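Local coordinates for protein Thf1 (Thermosynechococcus elongatus, PDB 5MJR) that may take part in photosynthetic membrane biogenesis and associates with the FtsH protease complex involved in photosystem II repair, at residues A[22-27]-A[52-58]. Numbering follows the deposited sequence. Where two conformers were deposited one is given.
Sequences RTVSDT and VEIHLLR
The first turn of helix 24-34, with V24 CA 6.3 Å from V52 CA, packs against the last turns of helix 41-58, whose H55 ring reaches across to the opening backbone of the first helix. That start is closed by a capping box: T23 is the N-cap, its OG1 accepting from D26 N, while D26 OD2 takes T23 N at 2.8 Å in a nearly straight bond (174°). The H55 imidazole reaches the cap because its chi1 of -180° sets CG opposite the backbone N, carrying ring atom CE1 up to the T23 carbonyl carbon. H55 ND1 and T27 OG1 share a hydrogen bond of 2.9 Å at the ring edge, either atom being a possible donor. R22 O also lies in the ring plane at the edge, 3.5 Å from H55 CE1. Over one face sits V24, its backbone N offset toward the rim and its CG2 making a CH-pi contact 3.9 Å from the ring centroid. Losing the ring to an alanine at H55 is likely to leave T27 OG1 without this partner and V24 CG2 without the face it packs on. V24 turns its other methyl, CG1, to V52 CG2 at 3.8 Å. Beyond the imidazole edge the R22 and R58 guanidinium groups approach, in the conformer given, with R22 NE 3.9 Å from R58 NH2; E101 and E102, which form salt bridges with R58, probably offset the like charges, and R22 NH2 bonds to A100 O. The contact thus joins two helices of this all-helical fold beside the loop after helix 90-100, while I54 and L57 of helix 41-58 pack on helix 67-80.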
ATOM      1  N   ARG A  22     -14.688  -5.150  18.177  1.00 31.48           N
ATOM      2  CA  ARG A  22     -14.216  -3.770  17.853  1.00 24.40           C
ATOM      3  C   ARG A  22     -14.814  -3.342  16.484  1.00 23.52           C
ATOM      4  O   ARG A  22     -14.724  -4.059  15.451  1.00 23.98           O
ATOM      5  CB  ARG A  22     -12.734  -3.773  17.600  1.00 33.44           C
ATOM      6  CG  ARG A  22     -12.089  -2.396  17.342  1.00 32.27           C
ATOM      7  CD  ARG A  22     -10.605  -2.430  16.736  1.00 42.12           C
ATOM      8  NE  ARG A  22      -9.772  -1.134  16.557  1.00 23.63           N
ATOM      9  CZ  ARG A  22      -9.489  -0.503  17.688  1.00 21.87           C
ATOM     10  NH1 ARG A  22      -9.770  -1.083  18.877  1.00 29.30           N
ATOM     11  NH2 ARG A  22      -8.817   0.619  17.739  1.00 24.70           N
ATOM     12  N   THR A  23     -15.491  -2.201  16.461  1.00 15.76           N
ATOM     13  CA  THR A  23     -16.133  -1.718  15.198  1.00 16.01           C
ATOM     14  C   THR A  23     -15.348  -0.557  14.550  1.00 11.79           C
ATOM     15  O   THR A  23     -14.413  -0.011  15.113  1.00 12.39           O
ATOM     16  CB  THR A  23     -17.538  -1.243  15.482  1.00 17.18           C
ATOM     17  OG1 THR A  23     -17.428   0.047  16.128  1.00 18.47           O
ATOM     18  CG2 THR A  23     -18.327  -2.198  16.369  1.00 19.43           C
ATOM     19  N   VAL A  24     -15.754  -0.248  13.301  1.00 11.68           N
ATOM     20  CA  VAL A  24     -15.202   0.896  12.648  1.00 11.44           C
ATOM     21  C   VAL A  24     -15.269   2.150  13.529  1.00 10.64           C
ATOM     22  O   VAL A  24     -14.418   3.001  13.525  1.00 10.70           O
ATOM     23  CB  VAL A  24     -15.914   1.102  11.273  1.00 12.12           C
ATOM     24  CG1 VAL A  24     -15.750   2.522  10.778  1.00 11.79           C
ATOM     25  CG2 VAL A  24     -15.417   0.082  10.263  1.00 12.70           C
ATOM     26  N   SER A  25     -16.399   2.289  14.249  1.00 11.73           N
ATOM     27  CA  SER A  25     -16.546   3.428  15.146  1.00 12.26           C
ATOM     28  C   SER A  25     -15.486   3.488  16.251  1.00 11.71           C
ATOM     29  O   SER A  25     -14.984   4.578  16.593  1.00 12.80           O
ATOM     30  CB  SER A  25     -17.920   3.488  15.764  1.00 16.03           C
ATOM     31  OG  SER A  25     -18.868   3.744  14.700  1.00 16.45           O
ATOM     32  N   ASP A  26     -15.124   2.303  16.787  1.00 12.73           N
ATOM     33  CA  ASP A  26     -14.044   2.214  17.760  1.00 12.99           C
ATOM     34  C   ASP A  26     -12.708   2.632  17.102  1.00 11.83           C
ATOM     35  O   ASP A  26     -11.931   3.322  17.696  1.00 12.71           O
ATOM     36  CB  ASP A  26     -13.943   0.784  18.291  1.00 15.91           C
ATOM     37  CG  ASP A  26     -15.129   0.374  19.148  1.00 19.16           C
ATOM     38  OD1 ASP A  26     -15.619   1.207  20.001  1.00 28.33           O
ATOM     39  OD2 ASP A  26     -15.636  -0.817  18.924  1.00 23.09           O
ATOM     40  N   THR A  27     -12.476   2.135  15.887  1.00 10.52           N
ATOM     41  CA  THR A  27     -11.241   2.491  15.176  1.00 10.34           C
ATOM     42  C   THR A  27     -11.158   4.055  14.950  1.00  9.78           C
ATOM     43  O   THR A  27     -10.107   4.664  15.202  1.00  9.86           O
ATOM     44  CB  THR A  27     -11.212   1.721  13.825  1.00 10.07           C
ATOM     45  OG1 THR A  27     -11.122   0.351  14.176  1.00 12.96           O
ATOM     46  CG2 THR A  27     -10.012   2.124  12.979  1.00 12.16           C
ATOM     47  N   VAL A  52     -11.485   2.781   7.275  1.00  8.67           N
ATOM     48  CA  VAL A  52     -12.492   1.776   7.026  1.00  8.81           C
ATOM     49  C   VAL A  52     -11.928   0.582   6.217  1.00  9.43           C
ATOM     50  O   VAL A  52     -12.165  -0.578   6.542  1.00 10.83           O
ATOM     51  CB  VAL A  52     -13.738   2.372   6.330  1.00  9.77           C
ATOM     52  CG1 VAL A  52     -14.707   1.317   5.851  1.00 13.05           C
ATOM     53  CG2 VAL A  52     -14.431   3.398   7.298  1.00 11.19           C
ATOM     54  N   GLU A  53     -11.210   0.943   5.138  1.00  9.25           N
ATOM     55  CA  GLU A  53     -10.657  -0.096   4.248  1.00  9.97           C
ATOM     56  C   GLU A  53      -9.753  -1.040   5.011  1.00  8.91           C
ATOM     57  O   GLU A  53      -9.903  -2.279   4.853  1.00 10.42           O
ATOM     58  CB  GLU A  53      -9.899   0.637   3.097  1.00 11.26           C
ATOM     59  CG  GLU A  53      -9.333  -0.309   2.080  1.00 13.21           C
ATOM     60  CD  GLU A  53      -8.621   0.392   0.956  1.00 15.14           C
ATOM     61  OE1 GLU A  53      -8.202   1.580   1.141  1.00 15.85           O
ATOM     62  OE2 GLU A  53      -8.433  -0.229  -0.125  1.00 16.30           O
ATOM     63  N   ILE A  54      -8.864  -0.555   5.839  1.00  9.18           N
ATOM     64  CA  ILE A  54      -7.949  -1.399   6.577  1.00  8.92           C
ATOM     65  C   ILE A  54      -8.715  -2.216   7.589  1.00  9.31           C
ATOM     66  O   ILE A  54      -8.460  -3.369   7.804  1.00 11.24           O
ATOM     67  CB  ILE A  54      -6.821  -0.562   7.219  1.00  8.50           C
ATOM     68  CG1 ILE A  54      -5.956   0.108   6.141  1.00  9.79           C
ATOM     69  CG2 ILE A  54      -6.032  -1.404   8.178  1.00 10.47           C
ATOM     70  CD1 ILE A  54      -4.979   1.095   6.644  1.00 10.99           C
ATOM     71  N   HIS A  55      -9.702  -1.550   8.287  1.00  9.80           N
ATOM     72  CA  HIS A  55     -10.447  -2.268   9.328  1.00  9.43           C
ATOM     73  C   HIS A  55     -11.137  -3.501   8.669  1.00 10.20           C
ATOM     74  O   HIS A  55     -11.148  -4.592   9.217  1.00 12.28           O
ATOM     75  CB  HIS A  55     -11.466  -1.302   9.932  1.00 11.19           C
ATOM     76  CG  HIS A  55     -12.259  -1.922  10.990  1.00 11.29           C
ATOM     77  ND1 HIS A  55     -12.028  -1.671  12.333  1.00 15.04           N
ATOM     78  CD2 HIS A  55     -13.315  -2.763  10.913  1.00 13.76           C
ATOM     79  CE1 HIS A  55     -12.913  -2.378  13.026  1.00 14.56           C
ATOM     80  NE2 HIS A  55     -13.692  -3.084  12.201  1.00 13.77           N
ATOM     81  N   LEU A  56     -11.803  -3.285   7.542  1.00 10.93           N
ATOM     82  CA  LEU A  56     -12.559  -4.349   6.888  1.00 11.81           C
ATOM     83  C   LEU A  56     -11.654  -5.493   6.397  1.00 11.52           C
ATOM     84  O   LEU A  56     -12.066  -6.652   6.388  1.00 13.42           O
ATOM     85  CB  LEU A  56     -13.430  -3.821   5.832  1.00 15.56           C
ATOM     86  CG  LEU A  56     -14.547  -2.862   6.310  1.00 20.45           C
ATOM     87  CD1 LEU A  56     -15.253  -2.398   5.063  1.00 25.67           C
ATOM     88  CD2 LEU A  56     -15.470  -3.628   7.310  1.00 25.25           C
ATOM     89  N   LEU A  57     -10.430  -5.153   6.037  1.00 10.32           N
ATOM     90  CA  LEU A  57      -9.440  -6.235   5.756  1.00 10.93           C
ATOM     91  C   LEU A  57      -9.101  -7.026   7.048  1.00 11.30           C
ATOM     92  O   LEU A  57      -9.097  -8.271   7.009  1.00 12.47           O
ATOM     93  CB  LEU A  57      -8.208  -5.644   5.164  1.00 12.27           C
ATOM     94  CG  LEU A  57      -8.364  -5.168   3.722  1.00 13.58           C
ATOM     95  CD1 LEU A  57      -7.150  -4.375   3.276  1.00 13.95           C
ATOM     96  CD2 LEU A  57      -8.577  -6.365   2.784  1.00 15.52           C
ATOM     97  N   ARG A  58      -8.840  -6.318   8.146  0.50 12.20           N
ATOM     98  CA  ARG A  58      -8.415  -7.032   9.356  0.50 15.04           C
ATOM     99  C   ARG A  58      -9.512  -7.999   9.828  0.50 16.42           C
ATOM    100  O   ARG A  58      -9.175  -9.066  10.391  0.50 19.19           O
ATOM    101  CB  ARG A  58      -8.099  -6.019  10.449  0.50 17.28           C
ATOM    102  CG  ARG A  58      -6.783  -5.289  10.179  0.50 19.03           C
ATOM    103  CD  ARG A  58      -6.342  -4.338  11.326  0.50 21.62           C
ATOM    104  NE  ARG A  58      -7.357  -3.359  11.689  0.50 17.78           N
ATOM    105  CZ  ARG A  58      -8.052  -3.278  12.846  0.50 18.01           C
ATOM    106  NH1 ARG A  58      -7.761  -4.155  13.898  0.50 26.24           N
ATOM    107  NH2 ARG A  58      -8.998  -2.200  12.913  0.50 11.75           N
TER